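Local coordinates for molybdopterin biosynthesis moeA protein (Pyrococcus horikoshii, PDB 1WU2) that probably takes part in molybdenum cofactor biosynthesis, acting, as in other MoeA proteins, in the insertion of molybdenum into molybdopterin, at residues A[8-13]-A[279-284]; A[328-333]-A[391-396]; A[336-341]-A[376-381]; A[345-350]-A[367-372]. All blocks are in the same frame, centred on the assembly; numbering follows the deposited sequence.

Contact 1: residues A[8-13]-A[279-284]; sequences VPYREA and TTIKPG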
loop_
_atom_site.group_PDB
_atom_site.type_symbol
_atom_site.label_atom_id
_atom_site.label_comp_id
_atom_site.label_asym_id
_atom_site.label_seq_id
_atom_site.Cartn_x
_atom_site.Cartn_y
_atom_site.Cartn_z
ATOM N N VAL A 8 -18.186 19.607 17.406
ATOM C CA VAL A 8 -19.094 18.605 16.846
ATOM C C VAL A 8 -18.371 17.245 16.837
ATOM O O VAL A 8 -17.203 17.168 16.445
ATOM C CB VAL A 8 -19.685 19.002 15.433
ATOM C CG1 VAL A 8 -19.218 20.386 14.962
ATOM C CG2 VAL A 8 -19.401 17.955 14.371
ATOM N N PRO A 9 -19.042 16.181 17.288
ATOM C CA PRO A 9 -18.430 14.846 17.313
ATOM C C PRO A 9 -17.877 14.435 15.953
ATOM O O PRO A 9 -18.368 14.903 14.930
ATOM C CB PRO A 9 -19.588 13.930 17.726
ATOM C CG PRO A 9 -20.528 14.805 18.460
ATOM C CD PRO A 9 -20.419 16.158 17.820
ATOM N N TYR A 10 -16.864 13.574 15.953
ATOM C CA TYR A 10 -16.211 13.149 14.721
ATOM C C TYR A 10 -17.166 12.482 13.732
ATOM O O TYR A 10 -17.123 12.789 12.546
ATOM C CB TYR A 10 -15.051 12.194 15.020
ATOM C CG TYR A 10 -14.499 11.518 13.783
ATOM C CD1 TYR A 10 -14.025 12.267 12.712
ATOM C CD2 TYR A 10 -14.466 10.132 13.679
ATOM C CE1 TYR A 10 -13.529 11.654 11.572
ATOM C CE2 TYR A 10 -13.966 9.511 12.548
ATOM C CZ TYR A 10 -13.500 10.277 11.497
ATOM O OH TYR A 10 -13.002 9.663 10.374
ATOM N N ARG A 11 -18.009 11.573 14.216
ATOM C CA ARG A 11 -18.891 10.805 13.335
ATOM C C ARG A 11 -19.963 11.679 12.685
ATOM O O ARG A 11 -20.347 11.435 11.546
ATOM C CB ARG A 11 -19.534 9.628 14.077
ATOM C CG ARG A 11 -18.551 8.515 14.461
ATOM C CD ARG A 11 -18.042 7.676 13.284
ATOM N NE ARG A 11 -16.889 6.852 13.656
ATOM C CZ ARG A 11 -16.088 6.217 12.797
ATOM N NH1 ARG A 11 -16.291 6.289 11.483
ATOM N NH2 ARG A 11 -15.069 5.496 13.259
ATOM N N GLU A 12 -20.433 12.696 13.405
ATOM C CA GLU A 12 -21.358 13.676 12.834
ATOM C C GLU A 12 -20.652 14.556 11.802
ATOM O O GLU A 12 -21.236 14.893 10.775
ATOM C CB GLU A 12 -21.979 14.562 13.922
ATOM C CG GLU A 12 -23.023 15.542 13.387
ATOM C CD GLU A 12 -23.687 16.390 14.462
ATOM O OE1 GLU A 12 -23.272 16.330 15.641
ATOM O OE2 GLU A 12 -24.634 17.131 14.116
ATOM N N ALA A 13 -19.407 14.929 12.091
ATOM C CA ALA A 13 -18.622 15.788 11.206
ATOM C C ALA A 13 -18.252 15.066 9.918
ATOM O O ALA A 13 -18.206 15.676 8.855
ATOM C CB ALA A 13 -17.355 16.263 11.906
ATOM N N THR A 279 -14.012 20.733 15.816
ATOM C CA THR A 279 -14.421 19.343 15.855
ATOM C C THR A 279 -13.789 18.641 17.056
ATOM O O THR A 279 -12.953 19.203 17.767
ATOM C CB THR A 279 -14.059 18.656 14.508
ATOM O OG1 THR A 279 -14.917 17.530 14.275
ATOM C CG2 THR A 279 -12.659 18.061 14.526
ATOM N N THR A 280 -14.190 17.398 17.259
ATOM C CA THR A 280 -13.872 16.665 18.474
ATOM C C THR A 280 -12.492 15.975 18.444
ATOM O O THR A 280 -11.952 15.626 19.492
ATOM C CB THR A 280 -15.030 15.669 18.742
ATOM O OG1 THR A 280 -16.012 16.291 19.582
ATOM C CG2 THR A 280 -14.601 14.485 19.533
ATOM N N ILE A 281 -11.908 15.806 17.261
ATOM C CA ILE A 281 -10.659 15.044 17.140
ATOM C C ILE A 281 -9.476 15.717 17.849
ATOM O O ILE A 281 -9.475 16.927 18.070
ATOM C CB ILE A 281 -10.306 14.739 15.654
ATOM C CG1 ILE A 281 -9.818 15.992 14.916
ATOM C CG2 ILE A 281 -11.496 14.101 14.935
ATOM C CD1 ILE A 281 -9.120 15.690 13.604
ATOM N N LYS A 282 -8.476 14.910 18.190
ATOM C CA LYS A 282 -7.283 15.372 18.887
ATOM C C LYS A 282 -6.098 14.474 18.506
ATOM O O LYS A 282 -6.136 13.279 18.789
ATOM C CB LYS A 282 -7.497 15.325 20.404
ATOM C CG LYS A 282 -6.382 15.988 21.217
ATOM C CD LYS A 282 -6.416 15.562 22.684
ATOM C CE LYS A 282 -5.171 16.023 23.442
ATOM N NZ LYS A 282 -4.368 14.877 23.966
ATOM N N PRO A 283 -5.060 15.015 17.864
ATOM C CA PRO A 283 -4.994 16.417 17.424
ATOM C C PRO A 283 -5.904 16.707 16.230
ATOM O O PRO A 283 -6.584 15.804 15.744
ATOM C CB PRO A 283 -3.522 16.584 17.023
ATOM C CG PRO A 283 -3.078 15.215 16.629
ATOM C CD PRO A 283 -3.839 14.269 17.511
ATOM N N GLY A 284 -5.913 17.960 15.775
ATOM C CA GLY A 284 -6.693 18.369 14.617
ATOM C C GLY A 284 -8.045 18.974 14.945
ATOM O O GLY A 284 -8.906 19.066 14.073
#
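Val8 and Thr279 bring the N-terminal residues of the chain against a segment almost 270 residues later. Their backbones form a single bridge, with the CA of Val8 4.8 Å from the CA of Thr279.

The polar contacts gather on one carbonyl. Val8 O accepts a hydrogen bond from the hydroxyl of Thr279, with OG1 to O at 3.2 Å. The donor is tilted 23° from the carbonyl plane. Thr279 OG1 lies anti to its own backbone N (chi1 -155°), which carries the hydroxyl round to this oxygen. The backbone also contributes: Thr280 N gives a weak, bent bond to Val8 O at 3.1 Å. Two donors therefore hold the same acceptor.

Van der Waals contacts lie around this point. Ala13 CB packs on Thr279 OG1 at 3.6 Å. Thr280 lays its CB and OG1 beside the CA of Pro9, with OG1 to CA at 3.6 Å. The apolar contact is that of Tyr10 with Ile281, which meet obliquely, ring atom CD1 lying 3.8 Å from the CG2 methyl. The ring also meets Tyr343 and, edge-to-face, Phe310. The phenol OH of Tyr10 is hydrogen-bonded to Leu309 O on helix 300-319, so the buried hydroxyl is satisfied.

Pro9 takes the N-cap position of helix 10-20, and its carbonyl accepts a helical bond from Ala13 N at 3.0 Å. The carboxylate of Glu380 accepts a bond from Tyr10 N in that first turn.

The N-terminus of helix 10-20, in the MoeA N-terminal region, thus docks beside strand 281-282, within the probable molybdopterin-binding region. That strand runs parallel to strand 343-351 in the mixed sheet of the C-terminal region.

Contact 2: residues A[328-333]-A[391-396]; sequences VKAILQ and VWITLY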
loop_
_atom_site.group_PDB
_atom_site.type_symbol
_atom_site.label_atom_id
_atom_site.label_comp_id
_atom_site.label_asym_id
_atom_site.label_seq_id
_atom_site.Cartn_x
_atom_site.Cartn_y
_atom_site.Cartn_z
ATOM N N VAL A 328 -6.177 -4.027 11.157
ATOM C CA VAL A 328 -5.387 -5.108 11.736
ATOM C C VAL A 328 -5.670 -5.252 13.235
ATOM O O VAL A 328 -5.783 -4.259 13.953
ATOM C CB VAL A 328 -3.876 -4.853 11.524
ATOM C CG1 VAL A 328 -3.040 -5.977 12.119
ATOM C CG2 VAL A 328 -3.568 -4.684 10.042
ATOM N N LYS A 329 -5.779 -6.498 13.690
ATOM C CA LYS A 329 -5.946 -6.814 15.109
ATOM C C LYS A 329 -4.570 -6.861 15.774
ATOM O O LYS A 329 -3.649 -7.474 15.245
ATOM C CB LYS A 329 -6.653 -8.167 15.256
ATOM C CG LYS A 329 -6.909 -8.627 16.696
ATOM C CD LYS A 329 -7.072 -10.153 16.782
ATOM C CE LYS A 329 -8.423 -10.552 17.367
ATOM N NZ LYS A 329 -8.709 -12.003 17.174
ATOM N N ALA A 330 -4.438 -6.223 16.934
ATOM C CA ALA A 330 -3.149 -6.130 17.624
ATOM C C ALA A 330 -3.297 -6.032 19.141
ATOM O O ALA A 330 -4.252 -5.453 19.642
ATOM C CB ALA A 330 -2.364 -4.941 17.103
ATOM N N ILE A 331 -2.335 -6.603 19.861
ATOM C CA ILE A 331 -2.281 -6.490 21.313
ATOM C C ILE A 331 -1.542 -5.208 21.664
ATOM O O ILE A 331 -0.457 -4.949 21.156
ATOM C CB ILE A 331 -1.574 -7.717 21.931
ATOM C CG1 ILE A 331 -2.340 -8.998 21.586
ATOM C CG2 ILE A 331 -1.445 -7.562 23.452
ATOM C CD1 ILE A 331 -1.651 -9.864 20.549
ATOM N N LEU A 332 -2.132 -4.417 22.553
ATOM C CA LEU A 332 -1.616 -3.094 22.875
ATOM C C LEU A 332 -0.481 -3.187 23.897
ATOM O O LEU A 332 -0.638 -3.804 24.944
ATOM C CB LEU A 332 -2.752 -2.224 23.411
ATOM C CG LEU A 332 -2.579 -0.707 23.407
ATOM C CD1 LEU A 332 -2.352 -0.169 22.008
ATOM C CD2 LEU A 332 -3.813 -0.070 24.036
ATOM N N GLN A 333 0.655 -2.568 23.585
ATOM C CA GLN A 333 1.844 -2.640 24.435
ATOM C C GLN A 333 1.741 -1.767 25.683
ATOM O O GLN A 333 2.226 -2.150 26.747
ATOM C CB GLN A 333 3.098 -2.238 23.648
ATOM C CG GLN A 333 4.408 -2.575 24.362
ATOM C CD GLN A 333 5.638 -2.242 23.534
ATOM O OE1 GLN A 333 5.718 -2.596 22.359
ATOM N NE2 GLN A 333 6.599 -1.564 24.149
ATOM N N VAL A 391 -6.822 -4.291 20.152
ATOM C CA VAL A 391 -7.313 -3.088 19.491
ATOM C C VAL A 391 -7.236 -3.232 17.976
ATOM O O VAL A 391 -6.458 -4.031 17.454
ATOM C CB VAL A 391 -6.510 -1.836 19.920
ATOM C CG1 VAL A 391 -6.698 -1.569 21.405
ATOM C CG2 VAL A 391 -5.022 -1.984 19.583
ATOM N N TRP A 392 -8.060 -2.448 17.286
ATOM C CA TRP A 392 -8.071 -2.392 15.833
ATOM C C TRP A 392 -7.362 -1.124 15.388
ATOM O O TRP A 392 -7.648 -0.034 15.887
ATOM C CB TRP A 392 -9.509 -2.425 15.315
ATOM C CG TRP A 392 -10.209 -3.675 15.715
ATOM C CD1 TRP A 392 -10.924 -3.886 16.858
ATOM C CD2 TRP A 392 -10.230 -4.910 14.996
ATOM N NE1 TRP A 392 -11.401 -5.175 16.888
ATOM C CE2 TRP A 392 -10.989 -5.827 15.756
ATOM C CE3 TRP A 392 -9.687 -5.339 13.778
ATOM C CZ2 TRP A 392 -11.218 -7.139 15.339
ATOM C CZ3 TRP A 392 -9.914 -6.641 13.365
ATOM C CH2 TRP A 392 -10.673 -7.527 14.143
ATOM N N ILE A 393 -6.423 -1.277 14.460
ATOM C CA ILE A 393 -5.627 -0.165 13.963
ATOM C C ILE A 393 -5.675 -0.122 12.442
ATOM O O ILE A 393 -6.001 -1.114 11.797
ATOM C CB ILE A 393 -4.162 -0.271 14.470
ATOM C CG1 ILE A 393 -3.470 -1.522 13.916
ATOM C CG2 ILE A 393 -4.137 -0.277 15.990
ATOM C CD1 ILE A 393 -2.000 -1.610 14.259
ATOM N N THR A 394 -5.359 1.040 11.881
ATOM C CA THR A 394 -5.342 1.235 10.439
ATOM C C THR A 394 -3.903 1.459 9.997
ATOM O O THR A 394 -3.224 2.343 10.516
ATOM C CB THR A 394 -6.212 2.444 10.058
ATOM O OG1 THR A 394 -7.556 2.232 10.504
ATOM C CG2 THR A 394 -6.345 2.579 8.540
ATOM N N LEU A 395 -3.437 0.656 9.048
ATOM C CA LEU A 395 -2.094 0.820 8.503
ATOM C C LEU A 395 -1.999 2.085 7.658
ATOM O O LEU A 395 -2.967 2.488 7.009
ATOM C CB LEU A 395 -1.699 -0.394 7.657
ATOM C CG LEU A 395 -1.676 -1.749 8.373
ATOM C CD1 LEU A 395 -1.101 -2.807 7.454
ATOM C CD2 LEU A 395 -0.892 -1.690 9.679
ATOM N N TYR A 396 -0.833 2.719 7.691
ATOM C CA TYR A 396 -0.562 3.865 6.839
ATOM C C TYR A 396 -0.554 3.388 5.399
ATOM O O TYR A 396 -1.374 3.829 4.587
ATOM C CB TYR A 396 0.785 4.499 7.193
ATOM C CG TYR A 396 0.821 5.292 8.492
ATOM C CD1 TYR A 396 -0.337 5.568 9.221
ATOM C CD2 TYR A 396 2.029 5.776 8.984
ATOM C CE1 TYR A 396 -0.283 6.303 10.402
ATOM C CE2 TYR A 396 2.088 6.513 10.159
ATOM C CZ TYR A 396 0.931 6.772 10.864
ATOM O OH TYR A 396 0.980 7.498 12.031
ATOM O OXT TYR A 396 0.260 2.533 5.056
#
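Val328 and Val391 have the most surface buried here, and each sits in a hydrogen-bonded pair of two antiparallel strands. Val328 faces Ile393. Its N donates to Ile393 O at 3.0 Å, and Ile393 N returns a bond to Val328 O at 3.1 Å. Both donors lie in the carbonyl plane of their acceptor. The Val328 side chain then works in two places. CB lies 4.1 Å from Ile393 CG1, while CG2 rests against the branch of Leu395, 3.9 Å from its CG.

Val391 pairs with Ala330 through a second couple of backbone bonds, the shorter being Val391 N to Ala330 O at 2.9 Å. With CG1 of Val391 anti to the carbonyl carbon (chi1 -64°), its CG2 falls between the backbone N and the carbonyl carbon and reaches Leu332 CD1 at 4.0 Å. The two side chains cross at about a right angle.

Trp392 lies on the other face of the sheet, in a non-hydrogen-bonded pair with Lys329. The CB of Lys329 sits over one face of the indole, offset toward its rim, 4.1 Å from CZ3. Beyond it the lysine chain leads away.

Tyr350 and Leu376 pack on the valine face within the chain. The second subunit also packs here, its own Val328 meeting this Val328 and its Gly353 meeting Trp392. This is an antiparallel strand pair joining strands 327-332 and 390-395 in the mixed sheet of the MoeA C-terminal region, at the subunit interface.

Contact 3: residues A[336-341]-A[376-381]; sequences IPSQLG and LEIPED
Ile378 and Ile336 meet through their methyl groups, where strand 374-378 packs against the short strand 336-337. From CB, the Ile378 side chain splits. Its CG2 turns to Ser338, lying 3.8 Å from OG and 4.1 Å from CB. The other branch sets CG1 anti to the carbonyl carbon (chi1 -53°) and runs on to CD1. That tip meets two partners, 3.4 Å from Ser338 OG and 3.7 Å from Ile336 CG2. The serine hydroxyl also gives a weak bond to Ile336 O. Cutting Ile378 back to an alanine removes everything beyond CB and is likely to leave a gap beside Ser338 and the Ile336 methyl.

Ile336 also points CD1 tip to tip at Leu376 CD2, a tight carbon pair at 3.4 Å. At the far end the contact becomes polar. In the loops beyond, Gly341 N donates to Glu380 O at 3.1 Å, from a position tilted 29° from the carbonyl plane. Leu340 CD2 reaches the same oxygen at 3.2 Å.

Strand 343-351 and Tyr385 lie around the isoleucines. Here the two-stranded antiparallel sheet of 336-337 and 384-385 packs on the main sheet of the MoeA C-terminal region.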
loop_
_atom_site.group_PDB
_atom_site.type_symbol
_atom_site.label_atom_id
_atom_site.label_comp_id
_atom_site.label_asym_id
_atom_site.label_seq_id
_atom_site.Cartn_x
_atom_site.Cartn_y
_atom_site.Cartn_z
ATOM N N ILE A 336 -3.141 3.686 27.100
ATOM C CA ILE A 336 -3.485 4.959 26.471
ATOM C C ILE A 336 -4.626 5.610 27.248
ATOM O O ILE A 336 -5.791 5.330 26.971
ATOM C CB ILE A 336 -3.915 4.776 24.989
ATOM C CG1 ILE A 336 -2.953 3.857 24.241
ATOM C CG2 ILE A 336 -3.978 6.139 24.287
ATOM C CD1 ILE A 336 -3.480 3.388 22.901
ATOM N N PRO A 337 -4.312 6.465 28.219
ATOM C CA PRO A 337 -5.355 7.272 28.861
ATOM C C PRO A 337 -5.949 8.253 27.852
ATOM O O PRO A 337 -5.229 8.753 26.989
ATOM C CB PRO A 337 -4.614 7.995 29.993
ATOM C CG PRO A 337 -3.173 7.926 29.647
ATOM C CD PRO A 337 -2.976 6.725 28.787
ATOM N N SER A 338 -7.249 8.503 27.953
ATOM C CA SER A 338 -7.969 9.273 26.943
ATOM C C SER A 338 -9.003 10.208 27.560
ATOM O O SER A 338 -9.705 9.851 28.508
ATOM C CB SER A 338 -8.669 8.336 25.956
ATOM O OG SER A 338 -7.760 7.404 25.395
ATOM N N GLN A 339 -9.087 11.406 26.995
ATOM C CA GLN A 339 -10.063 12.400 27.407
ATOM C C GLN A 339 -11.440 12.020 26.886
ATOM O O GLN A 339 -11.592 11.675 25.709
ATOM C CB GLN A 339 -9.665 13.771 26.856
ATOM C CG GLN A 339 -10.235 14.948 27.620
ATOM C CD GLN A 339 -9.812 16.280 27.028
ATOM O OE1 GLN A 339 -8.750 16.384 26.412
ATOM N NE2 GLN A 339 -10.634 17.303 27.223
ATOM N N LEU A 340 -12.435 12.068 27.766
ATOM C CA LEU A 340 -13.829 11.921 27.359
ATOM C C LEU A 340 -14.241 13.188 26.624
ATOM O O LEU A 340 -13.823 14.287 26.991
ATOM C CB LEU A 340 -14.748 11.678 28.563
ATOM C CG LEU A 340 -14.705 10.279 29.188
ATOM C CD1 LEU A 340 -15.550 10.229 30.461
ATOM C CD2 LEU A 340 -15.169 9.214 28.204
ATOM N N GLY A 341 -15.047 13.024 25.581
ATOM C CA GLY A 341 -15.422 14.123 24.708
ATOM C C GLY A 341 -14.448 14.391 23.568
ATOM O O GLY A 341 -14.725 15.253 22.735
ATOM N N LEU A 376 -4.586 4.343 15.717
ATOM C CA LEU A 376 -5.691 3.804 16.480
ATOM C C LEU A 376 -6.659 4.945 16.758
ATOM O O LEU A 376 -6.243 6.055 17.066
ATOM C CB LEU A 376 -5.165 3.222 17.795
ATOM C CG LEU A 376 -6.177 2.966 18.912
ATOM C CD1 LEU A 376 -7.129 1.862 18.514
ATOM C CD2 LEU A 376 -5.453 2.619 20.193
ATOM N N GLU A 377 -7.950 4.666 16.659
ATOM C CA GLU A 377 -8.974 5.654 16.958
ATOM C C GLU A 377 -9.703 5.257 18.236
ATOM O O GLU A 377 -10.185 4.132 18.356
ATOM C CB GLU A 377 -9.954 5.767 15.799
ATOM C CG GLU A 377 -9.345 6.383 14.547
ATOM C CD GLU A 377 -10.147 6.066 13.303
ATOM O OE1 GLU A 377 -11.187 6.723 13.073
ATOM O OE2 GLU A 377 -9.743 5.148 12.560
ATOM N N ILE A 378 -9.763 6.186 19.184
ATOM C CA ILE A 378 -10.467 5.991 20.444
ATOM C C ILE A 378 -11.664 6.940 20.468
ATOM O O ILE A 378 -11.477 8.155 20.506
ATOM C CB ILE A 378 -9.524 6.272 21.634
ATOM C CG1 ILE A 378 -8.242 5.440 21.506
ATOM C CG2 ILE A 378 -10.233 5.981 22.959
ATOM C CD1 ILE A 378 -7.161 5.790 22.512
ATOM N N PRO A 379 -12.887 6.406 20.427
ATOM C CA PRO A 379 -14.094 7.243 20.492
ATOM C C PRO A 379 -14.197 8.110 21.750
ATOM O O PRO A 379 -13.454 7.927 22.720
ATOM C CB PRO A 379 -15.239 6.225 20.457
ATOM C CG PRO A 379 -14.656 4.994 19.872
ATOM C CD PRO A 379 -13.220 4.976 20.287
ATOM N N GLU A 380 -15.153 9.035 21.716
ATOM C CA GLU A 380 -15.333 10.048 22.754
ATOM C C GLU A 380 -15.791 9.454 24.078
ATOM O O GLU A 380 -15.431 9.953 25.140
ATOM C CB GLU A 380 -16.366 11.079 22.304
ATOM C CG GLU A 380 -15.937 11.909 21.106
ATOM C CD GLU A 380 -16.531 11.442 19.786
ATOM O OE1 GLU A 380 -16.874 10.248 19.648
ATOM O OE2 GLU A 380 -16.651 12.276 18.864
ATOM N N ASP A 381 -16.583 8.388 24.006
ATOM C CA ASP A 381 -17.146 7.745 25.198
ATOM C C ASP A 381 -16.205 6.735 25.877
ATOM O O ASP A 381 -16.645 5.946 26.717
ATOM C CB ASP A 381 -18.486 7.077 24.849
ATOM C CG ASP A 381 -18.344 5.931 23.859
ATOM O OD1 ASP A 381 -17.258 5.761 23.265
ATOM O OD2 ASP A 381 -19.279 5.144 23.605
#

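Contact 4: residues A[345-350]-A[367-372]; sequences FIKIYY and SSLLAS
Lys347 packs its carbons against Ser368, Leu369 and Ser372. CG stands anti to the carbonyl carbon (chi1 -64°), and the chain then bends at both chi3 and chi4. CB lies beside the CB of Ser372 at 3.8 Å. Further along, CD passes obliquely by the branch of Leu369, 3.8 Å from CD1. CE comes next to the hydroxyl of Ser368, 3.7 Å from OG. Val301 of helix 300-319 also touches the lysine. Were Lys347 replaced by an alanine, Leu369 CD1 and the Ser368 side chain would probably lose the cover of its aliphatic chain.

In the fold of the MoeA C-terminal region, this is a short helix packed on a sheet strand. Helix 367-371 lies against strand 343-351 and leads into strand 374-378, which is the antiparallel neighbour of that strand in the same sheet.

Tyr349 makes the other approach. Its CG is anti to the backbone N (chi1 -169°), which sets the ring beside the carbonyl carbon and brings CD2 to 3.3 Å from Ala371 O. This oxygen meets the ring obliquely. Ser372 C lies near the ring plane, at its edge, 4.3 Å from CD2. The CB of Tyr349 also comes within 3.6 Å of Ala371 O.

Ser372 OG is close to two helix carbonyls, Ser368 O and Leu369 O, and is also bonded to the hydroxyl of Tyr396. The helix faces the second subunit too: Arg162 of that subunit bonds Leu370 O and Ser372 O, and its Gln164 bonds Leu369 O.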
loop_
_atom_site.group_PDB
_atom_site.type_symbol
_atom_site.label_atom_id
_atom_site.label_comp_id
_atom_site.label_asym_id
_atom_site.label_seq_id
_atom_site.Cartn_x
_atom_site.Cartn_y
_atom_site.Cartn_z
ATOM N N PHE A 345 -6.737 10.456 17.880
ATOM C CA PHE A 345 -5.925 9.903 16.804
ATOM C C PHE A 345 -4.570 9.571 17.422
ATOM O O PHE A 345 -3.795 10.467 17.757
ATOM C CB PHE A 345 -5.785 10.925 15.672
ATOM C CG PHE A 345 -5.059 10.410 14.457
ATOM C CD1 PHE A 345 -3.690 10.601 14.318
ATOM C CD2 PHE A 345 -5.750 9.767 13.437
ATOM C CE1 PHE A 345 -3.015 10.146 13.187
ATOM C CE2 PHE A 345 -5.085 9.308 12.305
ATOM C CZ PHE A 345 -3.712 9.493 12.184
ATOM N N ILE A 346 -4.301 8.282 17.583
ATOM C CA ILE A 346 -3.115 7.807 18.287
ATOM C C ILE A 346 -2.177 7.125 17.315
ATOM O O ILE A 346 -2.566 6.178 16.641
ATOM C CB ILE A 346 -3.514 6.810 19.403
ATOM C CG1 ILE A 346 -4.469 7.467 20.407
ATOM C CG2 ILE A 346 -2.273 6.259 20.106
ATOM C CD1 ILE A 346 -3.919 8.721 21.075
ATOM N N LYS A 347 -0.938 7.599 17.260
ATOM C CA LYS A 347 0.065 7.035 16.363
ATOM C C LYS A 347 0.635 5.752 16.964
ATOM O O LYS A 347 0.987 5.711 18.138
ATOM C CB LYS A 347 1.173 8.055 16.094
ATOM C CG LYS A 347 0.682 9.304 15.357
ATOM C CD LYS A 347 1.604 10.505 15.569
ATOM C CE LYS A 347 1.356 11.193 16.913
ATOM N NZ LYS A 347 -0.002 11.820 17.011
ATOM N N ILE A 348 0.711 4.713 16.135
ATOM C CA ILE A 348 1.117 3.372 16.544
ATOM C C ILE A 348 2.252 2.871 15.657
ATOM O O ILE A 348 2.214 3.072 14.454
ATOM C CB ILE A 348 -0.085 2.411 16.377
ATOM C CG1 ILE A 348 -1.260 2.823 17.277
ATOM C CG2 ILE A 348 0.334 0.954 16.619
ATOM C CD1 ILE A 348 -0.980 2.756 18.760
ATOM N N TYR A 349 3.253 2.216 16.239
ATOM C CA TYR A 349 4.159 1.381 15.453
ATOM C C TYR A 349 3.777 -0.075 15.653
ATOM O O TYR A 349 3.951 -0.628 16.739
ATOM C CB TYR A 349 5.636 1.586 15.799
ATOM C CG TYR A 349 6.545 0.912 14.786
ATOM C CD1 TYR A 349 7.111 -0.336 15.041
ATOM C CD2 TYR A 349 6.805 1.511 13.560
ATOM C CE1 TYR A 349 7.928 -0.959 14.101
ATOM C CE2 TYR A 349 7.617 0.901 12.617
ATOM C CZ TYR A 349 8.176 -0.331 12.889
ATOM O OH TYR A 349 8.982 -0.925 11.943
ATOM N N TYR A 350 3.249 -0.678 14.594
ATOM C CA TYR A 350 2.827 -2.068 14.604
ATOM C C TYR A 350 3.937 -2.977 14.079
ATOM O O TYR A 350 4.413 -2.796 12.956
ATOM C CB TYR A 350 1.576 -2.243 13.738
ATOM C CG TYR A 350 1.190 -3.689 13.557
ATOM C CD1 TYR A 350 0.481 -4.369 14.542
ATOM C CD2 TYR A 350 1.563 -4.387 12.413
ATOM C CE1 TYR A 350 0.140 -5.703 14.385
ATOM C CE2 TYR A 350 1.231 -5.718 12.248
ATOM C CZ TYR A 350 0.518 -6.371 13.236
ATOM O OH TYR A 350 0.191 -7.693 13.070
ATOM N N SER A 367 8.664 14.116 13.812
ATOM C CA SER A 367 9.375 12.843 14.009
ATOM C C SER A 367 8.496 11.688 14.507
ATOM O O SER A 367 8.824 10.528 14.272
ATOM C CB SER A 367 10.568 13.012 14.955
ATOM O OG SER A 367 10.150 13.437 16.240
ATOM N N SER A 368 7.403 12.000 15.202
ATOM C CA SER A 368 6.457 10.979 15.658
ATOM C C SER A 368 5.704 10.344 14.483
ATOM O O SER A 368 5.370 9.159 14.519
ATOM C CB SER A 368 5.474 11.566 16.674
ATOM O OG SER A 368 4.665 12.571 16.090
ATOM N N LEU A 369 5.436 11.145 13.451
ATOM C CA LEU A 369 4.924 10.645 12.171
ATOM C C LEU A 369 5.894 9.672 11.490
ATOM O O LEU A 369 5.466 8.695 10.870
ATOM C CB LEU A 369 4.637 11.812 11.215
ATOM C CG LEU A 369 3.188 12.249 11.006
ATOM C CD1 LEU A 369 2.417 12.324 12.314
ATOM C CD2 LEU A 369 3.174 13.594 10.292
ATOM N N LEU A 370 7.192 9.956 11.585
ATOM C CA LEU A 370 8.221 9.102 10.992
ATOM C C LEU A 370 8.338 7.755 11.711
ATOM O O LEU A 370 8.535 6.719 11.072
ATOM C CB LEU A 370 9.585 9.809 10.997
ATOM C CG LEU A 370 9.982 10.576 9.731
ATOM C CD1 LEU A 370 8.860 11.482 9.249
ATOM C CD2 LEU A 370 11.248 11.379 9.988
ATOM N N ALA A 371 8.209 7.775 13.034
ATOM C CA ALA A 371 8.398 6.580 13.855
ATOM C C ALA A 371 7.152 5.696 13.916
ATOM O O ALA A 371 7.201 4.604 14.484
ATOM C CB ALA A 371 8.828 6.978 15.270
ATOM N N SER A 372 6.047 6.164 13.333
ATOM C CA SER A 372 4.773 5.446 13.387
ATOM C C SER A 372 4.445 4.722 12.082
ATOM O O SER A 372 4.927 5.083 11.010
ATOM C CB SER A 372 3.631 6.399 13.751
ATOM O OG SER A 372 3.522 7.459 12.822
#

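All four contacts reach the same mixed sheet. Contacts 1, 2 and 4 are largely buried, whereas contact 3 is buried at its isoleucine end and exposed at its loop end. Contact 2 is strand pairing, rich in backbone bonds; contact 4 has no hydrogen bond across it and relies on side-chain packing. Contact 1 uses one shared carbonyl and joins two regions of the chain, while the others stay within the C-terminal region. Contacts 1 and 3 adjoin. Contacts 1 and 4 are joined through Lys282 O and Phe345 N, on neighbouring strands. Contacts 2 and 4 both touch the second subunit. Contacts 3 and 4 are tied by Leu376 N to Ile346 O.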